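Local coordinates for uncharacterized protein (Bacteroides fragilis, PDB 3NNG), which is of unknown function but carries a calcium-binding F5/8 type C (discoidin-like) domain, a beta-sandwich whose relatives often bind carbohydrates or membrane surfaces, at residues F138-L143 / A152-Y157; S20-S25 / L41-E46; W51-V56 / G60-N65; L113-F118 / Q124-E129. The protein carries 1 engineered substitution. One frame throughout, in Å; residues are numbered along the deposited sequence.

Overall arrangement
Along the chain the contacts follow one another as interactions 2, 3, 4 and 1, all within the single F5/8 type C domain. Interaction 1 lies about 1 Å from the chain's centre, and the other three sit about 10 to 11 Å from it. Interactions 1 and 4 share strand 124-144, which pairs with strand 63-68 of interaction 3; that strand in turn pairs with strand 23-26 of interaction 2. Interactions 1 and 2 also bind the same calcium ion, so the metal ties the loop 41-46 to the start of the core strand 154-157. Interactions 2 and 4, with centres about 20 Å apart, mark opposite sides of the fold.

Interaction 1. Residues F138-L143 / A152-Y157; sequences FRINCL and AEINLY. With CA (calcium ion), chain C.
Phe138 presents one broad ring face to Leu156, and the leucine's forked end fits over it. CD1 of Leu156 sits above the middle of the Phe138 ring, 3.9 Å from the centroid and only 6° off the normal, a CH-pi contact. The other prong, Leu156 CD2, lies over the root of the same face, 3.9 Å from Phe138 CB. Placing CG beside its carbonyl carbon (chi1 170°), Phe138 holds its ring out where the fork can lie flat over it.

Next along, Ile154 supplies a slimmer bump. Its chain is extended, and CD1 enters the notch between Phe138 CE1, at 4.1 Å, and Ile140 CG2, at 4.4 Å. Branched aliphatics suit this work because their methyls fill hollows beside a flat ring. Trp64 and Ile96 close in around the same buried cluster.

Just ahead of Ile154 the chain turns polar: Ala152 O and Glu153 OE2 bind calcium, with Leu41, Asp44, Glu46 and Thr49 completing the site. The axes of segments 138-143 and 154-157 approach to 10.5 Å, their N-to-C directions 130° apart; they meet through side chains rather than backbone, as do facing layers in the hydrophobic core of a discoidin-type beta-sandwich.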
loop_
_atom_site.group_PDB
_atom_site.type_symbol
_atom_site.label_atom_id
_atom_site.label_comp_id
_atom_site.label_asym_id
_atom_site.label_seq_id
_atom_site.Cartn_x
_atom_site.Cartn_y
_atom_site.Cartn_z
ATOM N N PHE A 138 -1.139 -6.721 6.379
ATOM C CA PHE A 138 -1.005 -6.551 4.932
ATOM C C PHE A 138 0.340 -5.911 4.650
ATOM O O PHE A 138 0.689 -4.911 5.277
ATOM C CB PHE A 138 -2.138 -5.651 4.422
ATOM C CG PHE A 138 -1.995 -5.187 2.982
ATOM C CD1 PHE A 138 -1.184 -4.115 2.658
ATOM C CD2 PHE A 138 -2.753 -5.768 1.969
ATOM C CE1 PHE A 138 -1.077 -3.660 1.351
ATOM C CE2 PHE A 138 -2.653 -5.332 0.658
ATOM C CZ PHE A 138 -1.817 -4.262 0.342
ATOM N N ARG A 139 1.103 -6.494 3.725
ATOM C CA ARG A 139 2.362 -5.891 3.280
ATOM C C ARG A 139 2.390 -5.728 1.769
ATOM O O ARG A 139 2.001 -6.639 1.031
ATOM C CB ARG A 139 3.581 -6.714 3.719
ATOM C CG ARG A 139 4.932 -6.010 3.409
ATOM C CD ARG A 139 6.112 -6.619 4.200
ATOM N NE ARG A 139 5.880 -6.593 5.645
ATOM C CZ ARG A 139 6.841 -6.741 6.563
ATOM N NH1 ARG A 139 8.104 -6.915 6.195
ATOM N NH2 ARG A 139 6.541 -6.718 7.855
ATOM N N ILE A 140 2.866 -4.575 1.309
ATOM C CA ILE A 140 3.125 -4.397 -0.107
ATOM C C ILE A 140 4.620 -4.233 -0.391
ATOM O O ILE A 140 5.238 -3.251 0.019
ATOM C CB ILE A 140 2.276 -3.240 -0.709
ATOM C CG1 ILE A 140 2.561 -3.067 -2.202
ATOM C CG2 ILE A 140 2.487 -1.939 0.054
ATOM C CD1 ILE A 140 1.555 -2.150 -2.918
ATOM N N ASN A 141 5.203 -5.217 -1.072
ATOM C CA ASN A 141 6.601 -5.154 -1.494
ATOM C C ASN A 141 6.693 -4.486 -2.861
ATOM O O ASN A 141 6.240 -5.061 -3.867
ATOM C CB ASN A 141 7.207 -6.561 -1.552
ATOM C CG ASN A 141 7.349 -7.187 -0.171
ATOM O OD1 ASN A 141 7.926 -6.579 0.731
ATOM N ND2 ASN A 141 6.815 -8.399 0.004
ATOM N N CYS A 142 7.256 -3.275 -2.888
ATOM C CA CYS A 142 7.325 -2.469 -4.096
ATOM C C CYS A 142 8.504 -2.915 -4.934
ATOM O O CYS A 142 9.640 -2.888 -4.470
ATOM C CB CYS A 142 7.422 -0.976 -3.741
ATOM S SG CYS A 142 5.979 -0.461 -2.740
ATOM N N LEU A 143 8.212 -3.351 -6.155
ATOM C CA LEU A 143 9.226 -3.889 -7.057
ATOM C C LEU A 143 9.862 -2.819 -7.945
ATOM O O LEU A 143 11.087 -2.698 -7.992
ATOM C CB LEU A 143 8.642 -5.026 -7.908
ATOM C CG LEU A 143 8.099 -6.192 -7.074
ATOM C CD1 LEU A 143 7.417 -7.234 -7.963
ATOM C CD2 LEU A 143 9.209 -6.834 -6.220
ATOM N N ALA A 152 1.083 8.329 -1.720
ATOM C CA ALA A 152 0.549 9.348 -0.831
ATOM C C ALA A 152 -0.629 8.806 -0.066
ATOM O O ALA A 152 -0.863 9.183 1.069
ATOM C CB ALA A 152 0.159 10.584 -1.603
ATOM N N GLU A 153 -1.360 7.896 -0.690
ATOM C CA GLU A 153 -2.533 7.319 -0.067
ATOM C C GLU A 153 -2.691 5.883 -0.504
ATOM O O GLU A 153 -2.735 5.602 -1.695
ATOM C CB GLU A 153 -3.776 8.118 -0.470
ATOM C CG GLU A 153 -3.912 9.402 0.325
ATOM C CD GLU A 153 -4.112 9.110 1.805
ATOM O OE1 GLU A 153 -5.049 8.358 2.138
ATOM O OE2 GLU A 153 -3.336 9.617 2.630
ATOM N N ILE A 154 -2.766 4.980 0.469
ATOM C CA ILE A 154 -3.152 3.605 0.212
ATOM C C ILE A 154 -4.415 3.267 0.999
ATOM O O ILE A 154 -4.605 3.735 2.121
ATOM C CB ILE A 154 -2.057 2.619 0.606
ATOM C CG1 ILE A 154 -2.450 1.211 0.145
ATOM C CG2 ILE A 154 -1.796 2.676 2.136
ATOM C CD1 ILE A 154 -1.295 0.223 0.187
ATOM N N ASN A 155 -5.278 2.463 0.391
ATOM C CA ASN A 155 -6.497 2.007 1.034
ATOM C C ASN A 155 -6.671 0.521 0.829
ATOM O O ASN A 155 -6.177 -0.035 -0.151
ATOM C CB ASN A 155 -7.705 2.736 0.456
ATOM C CG ASN A 155 -7.852 4.126 1.015
ATOM O OD1 ASN A 155 -8.372 4.308 2.117
ATOM N ND2 ASN A 155 -7.379 5.117 0.272
ATOM N N LEU A 156 -7.364 -0.121 1.761
ATOM C CA LEU A 156 -7.758 -1.509 1.579
ATOM C C LEU A 156 -9.273 -1.532 1.529
ATOM O O LEU A 156 -9.925 -0.709 2.179
ATOM C CB LEU A 156 -7.240 -2.379 2.733
ATOM C CG LEU A 156 -5.876 -3.068 2.608
ATOM C CD1 LEU A 156 -4.848 -2.197 1.901
ATOM C CD2 LEU A 156 -5.352 -3.526 4.005
ATOM N N TYR A 157 -9.835 -2.471 0.766
ATOM C CA TYR A 157 -11.291 -2.519 0.558
ATOM C C TYR A 157 -11.911 -3.845 0.963
ATOM O O TYR A 157 -11.267 -4.908 0.901
ATOM C CB TYR A 157 -11.633 -2.214 -0.905
ATOM C CG TYR A 157 -11.160 -0.844 -1.337
ATOM C CD1 TYR A 157 -9.910 -0.677 -1.902
ATOM C CD2 TYR A 157 -11.949 0.289 -1.136
ATOM C CE1 TYR A 157 -9.457 0.584 -2.286
ATOM C CE2 TYR A 157 -11.503 1.551 -1.502
ATOM C CZ TYR A 157 -10.251 1.690 -2.081
ATOM O OH TYR A 157 -9.775 2.933 -2.459
HETATM CA CA CA C . -1.131 11.086 2.581
#

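Interaction 2. Residues S20-S25 / L41-E46; sequences SAWSVS and LAIDGE. With CA (calcium ion), chain C.
Ile43 carries the apolar part of this contact, reaching out of its loop to touch both Trp22 and Val24. Its CD1 meets Val24 CG1 tip to tip at 3.6 Å, while its CG2 lies 4.0 Å from Trp22 CE3, approaching the indole at a slant. The two branches can serve different partners because CG1 is held between the backbone N and the carbonyl carbon (chi1 59°), which leaves CG2 on the side of the tryptophan. A beta-branched residue suits a place where two neighbours must be touched at once. Trp64 and Ile154 pack against Ile43 as well, joining it to the domain core.

Of the two segments, 41-46 alone binds the metal. Calcium is held by Leu41 O at 2.4 Å, Asp44 OD1 at 2.6 Å and Glu46 O at 2.4 Å; Thr49, Ala152 and Glu153 supply the remaining protein ligands.

Hydrogen bonding stiffens the same loop. The backbone N of Glu46 donates to Asp44 OD1 at 3.0 Å, from above the carboxylate plane, forming an Asx turn. One carboxylate oxygen thus serves both metal and turn. Between Asp44 and Glu46, Gly45 has phi 86°, where a CB would jam against the carbonyl O of the residue before. A loop folded round calcium and plugged by a hydrophobic residue into the sandwich fits the calcium site common among F5/8 type C domains and related carbohydrate-binding modules.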
loop_
_atom_site.group_PDB
_atom_site.type_symbol
_atom_site.label_atom_id
_atom_site.label_comp_id
_atom_site.label_asym_id
_atom_site.label_seq_id
_atom_site.Cartn_x
_atom_site.Cartn_y
_atom_site.Cartn_z
ATOM N N SER A 20 -7.861 4.509 10.984
ATOM C CA SER A 20 -7.414 5.279 12.148
ATOM C C SER A 20 -6.812 4.447 13.283
ATOM O O SER A 20 -6.123 4.990 14.137
ATOM C CB SER A 20 -8.564 6.125 12.705
ATOM O OG SER A 20 -9.582 5.288 13.212
ATOM N N ALA A 21 -7.083 3.147 13.311
ATOM C CA ALA A 21 -6.517 2.304 14.361
ATOM C C ALA A 21 -5.481 1.336 13.806
ATOM O O ALA A 21 -4.970 0.475 14.519
ATOM C CB ALA A 21 -7.625 1.552 15.131
ATOM N N TRP A 22 -5.182 1.472 12.520
ATOM C CA TRP A 22 -4.074 0.736 11.922
ATOM C C TRP A 22 -2.731 1.063 12.574
ATOM O O TRP A 22 -2.494 2.176 13.067
ATOM C CB TRP A 22 -3.992 1.036 10.428
ATOM C CG TRP A 22 -5.069 0.380 9.647
ATOM C CD1 TRP A 22 -6.164 -0.302 10.140
ATOM C CD2 TRP A 22 -5.171 0.335 8.224
ATOM N NE1 TRP A 22 -6.939 -0.763 9.093
ATOM C CE2 TRP A 22 -6.351 -0.381 7.911
ATOM C CE3 TRP A 22 -4.378 0.833 7.179
ATOM C CZ2 TRP A 22 -6.742 -0.619 6.603
ATOM C CZ3 TRP A 22 -4.775 0.605 5.888
ATOM C CH2 TRP A 22 -5.948 -0.116 5.605
ATOM N N SER A 23 -1.844 0.078 12.567
ATOM C CA SER A 23 -0.480 0.251 13.055
ATOM C C SER A 23 0.446 -0.026 11.868
ATOM O O SER A 23 0.559 -1.162 11.410
ATOM C CB SER A 23 -0.217 -0.717 14.218
ATOM O OG SER A 23 1.092 -0.573 14.741
ATOM N N VAL A 24 1.086 1.016 11.357
ATOM C CA VAL A 24 1.779 0.913 10.077
ATOM C C VAL A 24 3.292 1.021 10.226
ATOM O O VAL A 24 3.786 1.666 11.148
ATOM C CB VAL A 24 1.284 1.993 9.079
ATOM C CG1 VAL A 24 -0.240 1.966 8.975
ATOM C CG2 VAL A 24 1.759 3.374 9.502
ATOM N N SER A 25 4.021 0.399 9.307
ATOM C CA SER A 25 5.486 0.499 9.282
ATOM C C SER A 25 5.980 0.317 7.856
ATOM O O SER A 25 5.203 -0.031 6.976
ATOM C CB SER A 25 6.108 -0.581 10.173
ATOM O OG SER A 25 5.673 -1.870 9.775
ATOM N N LEU A 41 1.990 8.595 6.876
ATOM C CA LEU A 41 1.543 9.593 5.906
ATOM C C LEU A 41 0.824 8.965 4.720
ATOM O O LEU A 41 0.105 9.648 4.021
ATOM C CB LEU A 41 2.698 10.477 5.428
ATOM C CG LEU A 41 3.391 11.306 6.516
ATOM C CD1 LEU A 41 4.571 12.078 5.945
ATOM C CD2 LEU A 41 2.424 12.272 7.199
ATOM N N ALA A 42 1.001 7.667 4.492
ATOM C CA ALA A 42 0.245 6.999 3.428
ATOM C C ALA A 42 -1.231 6.739 3.770
ATOM O O ALA A 42 -2.018 6.368 2.890
ATOM C CB ALA A 42 0.923 5.688 3.034
ATOM N N ILE A 43 -1.608 6.898 5.039
ATOM C CA ILE A 43 -2.985 6.598 5.445
ATOM C C ILE A 43 -3.669 7.753 6.186
ATOM O O ILE A 43 -4.544 7.523 7.017
ATOM C CB ILE A 43 -3.067 5.318 6.319
ATOM C CG1 ILE A 43 -2.203 5.467 7.576
ATOM C CG2 ILE A 43 -2.627 4.071 5.512
ATOM C CD1 ILE A 43 -2.658 4.591 8.734
ATOM N N ASP A 44 -3.281 8.991 5.889
ATOM C CA ASP A 44 -3.831 10.132 6.632
ATOM C C ASP A 44 -4.923 10.895 5.880
ATOM O O ASP A 44 -5.452 11.884 6.383
ATOM C CB ASP A 44 -2.716 11.083 7.093
ATOM C CG ASP A 44 -1.990 11.745 5.935
ATOM O OD1 ASP A 44 -2.448 11.589 4.785
ATOM O OD2 ASP A 44 -0.971 12.430 6.180
ATOM N N GLY A 45 -5.264 10.425 4.684
ATOM C CA GLY A 45 -6.336 11.011 3.899
ATOM C C GLY A 45 -5.933 12.184 3.024
ATOM O O GLY A 45 -6.787 12.771 2.364
ATOM N N GLU A 46 -4.641 12.518 3.007
ATOM C CA GLU A 46 -4.165 13.720 2.328
ATOM C C GLU A 46 -3.248 13.403 1.134
ATOM O O GLU A 46 -2.246 12.720 1.289
ATOM C CB GLU A 46 -3.426 14.607 3.326
ATOM C CG GLU A 46 -2.667 15.776 2.697
ATOM C CD GLU A 46 -3.597 16.723 1.963
ATOM O OE1 GLU A 46 -3.341 17.021 0.774
ATOM O OE2 GLU A 46 -4.592 17.157 2.574
HETATM CA CA CA C . -1.131 11.086 2.581
#

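Interaction 3. Residues W51-V56 / G60-N65; sequences WFTWGV and GECWWN
Trp51 and Trp64 meet at a slant, their five-membered-ring centroids 5.2 Å apart with planes at 59°. The wide indole of Trp51 serves as a platform: Trp64 CB sits over its six-membered ring, 3.9 Å from the centroid, and Trp64 CD1 lies over the same indole nearer the rim. Both tryptophans have CG anti to the backbone N (chi1 172° and -179°), which swings them into the space between the strands. Trp64 NE1 hydrogen-bonds to Ala39 O.

Strands 51-54 and 63-68 do not pair with each other in this discoidin-type beta-sandwich; helix 56-59 is the short link between them. Gly60, with its positive phi, ends that helix, its N giving a weak hydrogen bond to Val56 O at 2.9 Å.

Cys62, small and buried, fits between Thr53 and Val56: its SG, anti to N, lies 3.6 Å from Thr53 CG2, while its CB packs 3.7 Å from Val56 CG1. A water hydrogen-bonded to Thr53 OG1 at 2.9 Å also lies 2.8 Å from both Trp54 O and Glu61 O.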
loop_
_atom_site.group_PDB
_atom_site.type_symbol
_atom_site.label_atom_id
_atom_site.label_comp_id
_atom_site.label_asym_id
_atom_site.label_seq_id
_atom_site.Cartn_x
_atom_site.Cartn_y
_atom_site.Cartn_z
ATOM N N TRP A 51 4.235 8.696 1.949
ATOM C CA TRP A 51 5.313 7.785 2.285
ATOM C C TRP A 51 6.287 7.778 1.106
ATOM O O TRP A 51 5.877 7.753 -0.050
ATOM C CB TRP A 51 4.775 6.367 2.537
ATOM C CG TRP A 51 5.869 5.363 2.699
ATOM C CD1 TRP A 51 6.836 5.362 3.662
ATOM C CD2 TRP A 51 6.126 4.212 1.869
ATOM N NE1 TRP A 51 7.667 4.277 3.499
ATOM C CE2 TRP A 51 7.262 3.563 2.409
ATOM C CE3 TRP A 51 5.502 3.670 0.740
ATOM C CZ2 TRP A 51 7.794 2.397 1.837
ATOM C CZ3 TRP A 51 6.033 2.513 0.179
ATOM C CH2 TRP A 51 7.166 1.890 0.730
ATOM N N PHE A 52 7.577 7.821 1.392
ATOM C CA PHE A 52 8.563 7.817 0.322
ATOM C C PHE A 52 9.806 7.139 0.847
ATOM O O PHE A 52 10.154 7.305 2.011
ATOM C CB PHE A 52 8.872 9.240 -0.159
ATOM C CG PHE A 52 9.615 9.287 -1.470
ATOM C CD1 PHE A 52 8.947 9.047 -2.673
ATOM C CD2 PHE A 52 10.977 9.572 -1.505
ATOM C CE1 PHE A 52 9.637 9.085 -3.902
ATOM C CE2 PHE A 52 11.677 9.626 -2.731
ATOM C CZ PHE A 52 11.006 9.373 -3.928
ATOM N N THR A 53 10.471 6.367 0.002
ATOM C CA THR A 53 11.593 5.579 0.478
ATOM C C THR A 53 12.562 5.208 -0.639
ATOM O O THR A 53 12.348 5.541 -1.808
ATOM C CB THR A 53 11.064 4.280 1.106
ATOM O OG1 THR A 53 12.133 3.539 1.699
ATOM C CG2 THR A 53 10.380 3.445 0.040
ATOM N N TRP A 54 13.631 4.520 -0.258
ATOM C CA TRP A 54 14.553 3.907 -1.202
ATOM C C TRP A 54 13.897 2.687 -1.833
ATOM O O TRP A 54 13.195 1.932 -1.147
ATOM C CB TRP A 54 15.816 3.451 -0.469
ATOM C CG TRP A 54 16.746 4.559 -0.133
ATOM C CD1 TRP A 54 17.734 5.062 -0.929
ATOM C CD2 TRP A 54 16.796 5.303 1.087
ATOM N NE1 TRP A 54 18.385 6.079 -0.289
ATOM C CE2 TRP A 54 17.837 6.248 0.959
ATOM C CE3 TRP A 54 16.060 5.271 2.278
ATOM C CZ2 TRP A 54 18.166 7.154 1.969
ATOM C CZ3 TRP A 54 16.384 6.168 3.285
ATOM C CH2 TRP A 54 17.424 7.102 3.120
ATOM N N GLY A 55 14.140 2.494 -3.131
ATOM C CA GLY A 55 13.672 1.324 -3.860
ATOM C C GLY A 55 14.517 0.104 -3.536
ATOM O O GLY A 55 15.484 0.217 -2.797
ATOM N N VAL A 56 14.158 -1.062 -4.068
ATOM C CA VAL A 56 14.893 -2.290 -3.756
ATOM C C VAL A 56 16.345 -2.271 -4.217
ATOM O O VAL A 56 17.177 -2.967 -3.645
ATOM C CB VAL A 56 14.238 -3.543 -4.351
ATOM C CG1 VAL A 56 12.862 -3.783 -3.741
ATOM C CG2 VAL A 56 14.132 -3.421 -5.875
ATOM N N GLY A 60 18.029 -2.571 -0.882
ATOM C CA GLY A 60 17.873 -4.013 -0.811
ATOM C C GLY A 60 16.438 -4.464 -0.625
ATOM O O GLY A 60 16.070 -5.560 -1.039
ATOM N N GLU A 61 15.619 -3.632 0.010
ATOM C CA GLU A 61 14.210 -3.963 0.141
ATOM C C GLU A 61 13.375 -2.699 0.129
ATOM O O GLU A 61 13.889 -1.601 0.361
ATOM C CB GLU A 61 13.959 -4.754 1.423
ATOM C CG GLU A 61 14.282 -3.970 2.679
ATOM C CD GLU A 61 14.224 -4.836 3.924
ATOM O OE1 GLU A 61 14.931 -5.870 3.957
ATOM O OE2 GLU A 61 13.475 -4.481 4.858
ATOM N N CYS A 62 12.080 -2.855 -0.125
ATOM C CA CYS A 62 11.190 -1.701 -0.250
ATOM C C CYS A 62 9.756 -2.136 0.000
ATOM O O CYS A 62 9.160 -2.833 -0.831
ATOM C CB CYS A 62 11.306 -1.099 -1.651
ATOM S SG CYS A 62 10.328 0.421 -1.888
ATOM N N TRP A 63 9.197 -1.742 1.139
ATOM C CA TRP A 63 7.871 -2.244 1.503
ATOM C C TRP A 63 7.133 -1.361 2.515
ATOM O O TRP A 63 7.742 -0.557 3.234
ATOM C CB TRP A 63 7.964 -3.693 1.996
ATOM C CG TRP A 63 8.919 -3.884 3.153
ATOM C CD1 TRP A 63 10.229 -4.272 3.083
ATOM C CD2 TRP A 63 8.636 -3.677 4.547
ATOM N NE1 TRP A 63 10.780 -4.315 4.344
ATOM C CE2 TRP A 63 9.822 -3.959 5.258
ATOM C CE3 TRP A 63 7.498 -3.268 5.260
ATOM C CZ2 TRP A 63 9.900 -3.849 6.650
ATOM C CZ3 TRP A 63 7.579 -3.160 6.643
ATOM C CH2 TRP A 63 8.770 -3.453 7.322
ATOM N N TRP A 64 5.814 -1.506 2.537
ATOM C CA TRP A 64 4.954 -0.789 3.465
ATOM C C TRP A 64 3.984 -1.815 4.062
ATOM O O TRP A 64 3.508 -2.713 3.367
ATOM C CB TRP A 64 4.224 0.359 2.744
ATOM C CG TRP A 64 3.307 1.207 3.620
ATOM C CD1 TRP A 64 3.568 2.457 4.155
ATOM C CD2 TRP A 64 1.966 0.879 4.013
ATOM N NE1 TRP A 64 2.466 2.910 4.857
ATOM C CE2 TRP A 64 1.482 1.958 4.801
ATOM C CE3 TRP A 64 1.130 -0.224 3.779
ATOM C CZ2 TRP A 64 0.206 1.953 5.355
ATOM C CZ3 TRP A 64 -0.147 -0.227 4.336
ATOM C CH2 TRP A 64 -0.597 0.858 5.113
ATOM N N ASN A 65 3.713 -1.697 5.354
ATOM C CA ASN A 65 3.020 -2.751 6.090
ATOM C C ASN A 65 1.998 -2.141 7.026
ATOM O O ASN A 65 2.243 -1.070 7.593
ATOM C CB ASN A 65 4.029 -3.562 6.909
ATOM C CG ASN A 65 3.410 -4.778 7.580
ATOM O OD1 ASN A 65 2.850 -4.689 8.681
ATOM N ND2 ASN A 65 3.512 -5.921 6.923
HETATM O O HOH W 1 13.347 0.887 1.471
#

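Interaction 4. Residues L113-F118 / Q124-E129; sequences LTFRNF and QYAAIE
Gln124 NE2 donates an N-H to Arg116 O over 2.7 Å, almost straight at 177°, although it reaches that oxygen from well above the carbonyl plane. The other end of the amide answers: Arg116 N donates to Gln124 OE1 at 2.9 Å, in the carbonyl plane and on a lone pair. One side chain thus pairs with the N-H and C=O of a single residue, imitating a backbone partner where the chain leaves strand 107-114 and returns on strand 124-144 of the jelly-roll-like beta-sandwich. Glutamine fits because its chain is long enough, extended beyond CG (chi2 176°), to carry a donor and an acceptor across this gap.

Two aromatic rings meet the amide. Phe118 turns a face to it, NE2 standing 3.2 Å above the ring plane and offset toward the rim, with ring and amide planes 49° apart. Phe115 offers its edge instead, Gln124 OE1 lying near the plane of that ring and 3.6 Å from Phe115 CB. The two hydrogen bonds fix the rotation of the amide.

Farther along, the contact becomes apolar. The small methyl of Ala126 fits against Leu113 and the Phe115 ring, its CB resting 4.4 Å from Phe115 CE1 and 4.0 Å from Leu113 CG.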
loop_
_atom_site.group_PDB
_atom_site.type_symbol
_atom_site.label_atom_id
_atom_site.label_comp_id
_atom_site.label_asym_id
_atom_site.label_seq_id
_atom_site.Cartn_x
_atom_site.Cartn_y
_atom_site.Cartn_z
ATOM N N LEU A 113 1.188 -7.017 -9.209
ATOM C CA LEU A 113 0.273 -5.943 -9.575
ATOM C C LEU A 113 1.065 -4.848 -10.293
ATOM O O LEU A 113 2.145 -4.459 -9.832
ATOM C CB LEU A 113 -0.441 -5.364 -8.350
ATOM C CG LEU A 113 -1.365 -6.269 -7.511
ATOM C CD1 LEU A 113 -2.282 -7.097 -8.397
ATOM C CD2 LEU A 113 -0.564 -7.171 -6.630
ATOM N N THR A 114 0.523 -4.376 -11.420
ATOM C CA THR A 114 1.151 -3.349 -12.244
ATOM C C THR A 114 0.246 -2.129 -12.335
ATOM O O THR A 114 -0.968 -2.265 -12.442
ATOM C CB THR A 114 1.406 -3.866 -13.672
ATOM O OG1 THR A 114 2.402 -4.891 -13.632
ATOM C CG2 THR A 114 1.879 -2.740 -14.572
ATOM N N PHE A 115 0.834 -0.942 -12.294
ATOM C CA PHE A 115 0.064 0.296 -12.328
ATOM C C PHE A 115 0.454 1.122 -13.538
ATOM O O PHE A 115 1.602 1.087 -13.964
ATOM C CB PHE A 115 0.296 1.098 -11.041
ATOM C CG PHE A 115 -0.082 0.341 -9.804
ATOM C CD1 PHE A 115 -1.412 0.248 -9.411
ATOM C CD2 PHE A 115 0.879 -0.327 -9.066
ATOM C CE1 PHE A 115 -1.757 -0.475 -8.300
ATOM C CE2 PHE A 115 0.524 -1.056 -7.942
ATOM C CZ PHE A 115 -0.785 -1.125 -7.560
ATOM N N ARG A 116 -0.501 1.863 -14.090
ATOM C CA ARG A 116 -0.210 2.789 -15.184
ATOM C C ARG A 116 0.160 4.153 -14.614
ATOM O O ARG A 116 0.163 4.353 -13.399
ATOM C CB ARG A 116 -1.424 2.961 -16.100
ATOM C CG ARG A 116 -2.318 1.739 -16.235
ATOM C CD ARG A 116 -3.130 1.807 -17.527
ATOM N NE ARG A 116 -4.398 1.080 -17.457
ATOM C CZ ARG A 116 -4.522 -0.215 -17.171
ATOM N NH1 ARG A 116 -3.448 -0.953 -16.908
ATOM N NH2 ARG A 116 -5.725 -0.774 -17.140
ATOM N N ASN A 117 0.454 5.097 -15.495
ATOM C CA ASN A 117 0.665 6.472 -15.068
ATOM C C ASN A 117 -0.547 6.998 -14.312
ATOM O O ASN A 117 -1.686 6.889 -14.776
ATOM C CB ASN A 117 0.992 7.365 -16.259
ATOM C CG ASN A 117 2.333 7.023 -16.878
ATOM O OD1 ASN A 117 3.086 6.207 -16.339
ATOM N ND2 ASN A 117 2.638 7.640 -18.013
ATOM N N PHE A 118 -0.295 7.557 -13.134
ATOM C CA PHE A 118 -1.360 8.102 -12.320
ATOM C C PHE A 118 -1.909 9.392 -12.934
ATOM O O PHE A 118 -1.191 10.112 -13.622
ATOM C CB PHE A 118 -0.861 8.337 -10.893
ATOM C CG PHE A 118 -0.539 7.064 -10.159
ATOM C CD1 PHE A 118 -1.524 6.399 -9.434
ATOM C CD2 PHE A 118 0.729 6.510 -10.231
ATOM C CE1 PHE A 118 -1.235 5.209 -8.773
ATOM C CE2 PHE A 118 1.021 5.328 -9.576
ATOM C CZ PHE A 118 0.029 4.670 -8.849
ATOM N N GLN A 124 -5.451 4.131 -8.302
ATOM C CA GLN A 124 -5.687 2.980 -9.149
ATOM C C GLN A 124 -5.967 1.810 -8.225
ATOM O O GLN A 124 -5.411 1.726 -7.132
ATOM C CB GLN A 124 -4.483 2.688 -10.052
ATOM C CG GLN A 124 -4.219 3.783 -11.067
ATOM C CD GLN A 124 -2.978 3.533 -11.871
ATOM O OE1 GLN A 124 -2.760 2.433 -12.383
ATOM N NE2 GLN A 124 -2.143 4.556 -11.990
ATOM N N TYR A 125 -6.830 0.909 -8.678
ATOM C CA TYR A 125 -7.365 -0.138 -7.841
ATOM C C TYR A 125 -6.833 -1.492 -8.280
ATOM O O TYR A 125 -6.786 -1.801 -9.469
ATOM C CB TYR A 125 -8.891 -0.098 -7.893
ATOM C CG TYR A 125 -9.457 1.239 -7.476
ATOM C CD1 TYR A 125 -9.835 1.476 -6.156
ATOM C CD2 TYR A 125 -9.605 2.269 -8.394
ATOM C CE1 TYR A 125 -10.341 2.694 -5.775
ATOM C CE2 TYR A 125 -10.112 3.493 -8.017
ATOM C CZ TYR A 125 -10.477 3.699 -6.710
ATOM O OH TYR A 125 -10.984 4.917 -6.326
ATOM N N ALA A 126 -6.404 -2.295 -7.318
ATOM C CA ALA A 126 -5.917 -3.622 -7.646
ATOM C C ALA A 126 -6.777 -4.636 -6.908
ATOM O O ALA A 126 -6.805 -4.658 -5.679
ATOM C CB ALA A 126 -4.456 -3.769 -7.271
ATOM N N ALA A 127 -7.494 -5.453 -7.673
ATOM C CA ALA A 127 -8.405 -6.443 -7.118
ATOM C C ALA A 127 -7.664 -7.617 -6.478
ATOM O O ALA A 127 -6.631 -8.066 -6.976
ATOM C CB ALA A 127 -9.361 -6.942 -8.212
ATOM N N ILE A 128 -8.199 -8.099 -5.359
ATOM C CA ILE A 128 -7.723 -9.329 -4.739
ATOM C C ILE A 128 -8.814 -10.381 -4.912
ATOM O O ILE A 128 -9.926 -10.247 -4.374
ATOM C CB ILE A 128 -7.432 -9.139 -3.244
ATOM C CG1 ILE A 128 -6.375 -8.060 -3.028
ATOM C CG2 ILE A 128 -6.971 -10.459 -2.614
ATOM C CD1 ILE A 128 -4.997 -8.501 -3.380
ATOM N N GLU A 129 -8.502 -11.426 -5.666
ATOM C CA GLU A 129 -9.528 -12.360 -6.099
ATOM C C GLU A 129 -9.153 -13.825 -5.879
ATOM O O GLU A 129 -8.077 -14.263 -6.298
ATOM C CB GLU A 129 -9.841 -12.125 -7.576
ATOM C CG GLU A 129 -10.976 -12.992 -8.101
ATOM C CD GLU A 129 -12.337 -12.572 -7.570
ATOM O OE1 GLU A 129 -12.576 -11.351 -7.431
ATOM O OE2 GLU A 129 -13.171 -13.467 -7.307
#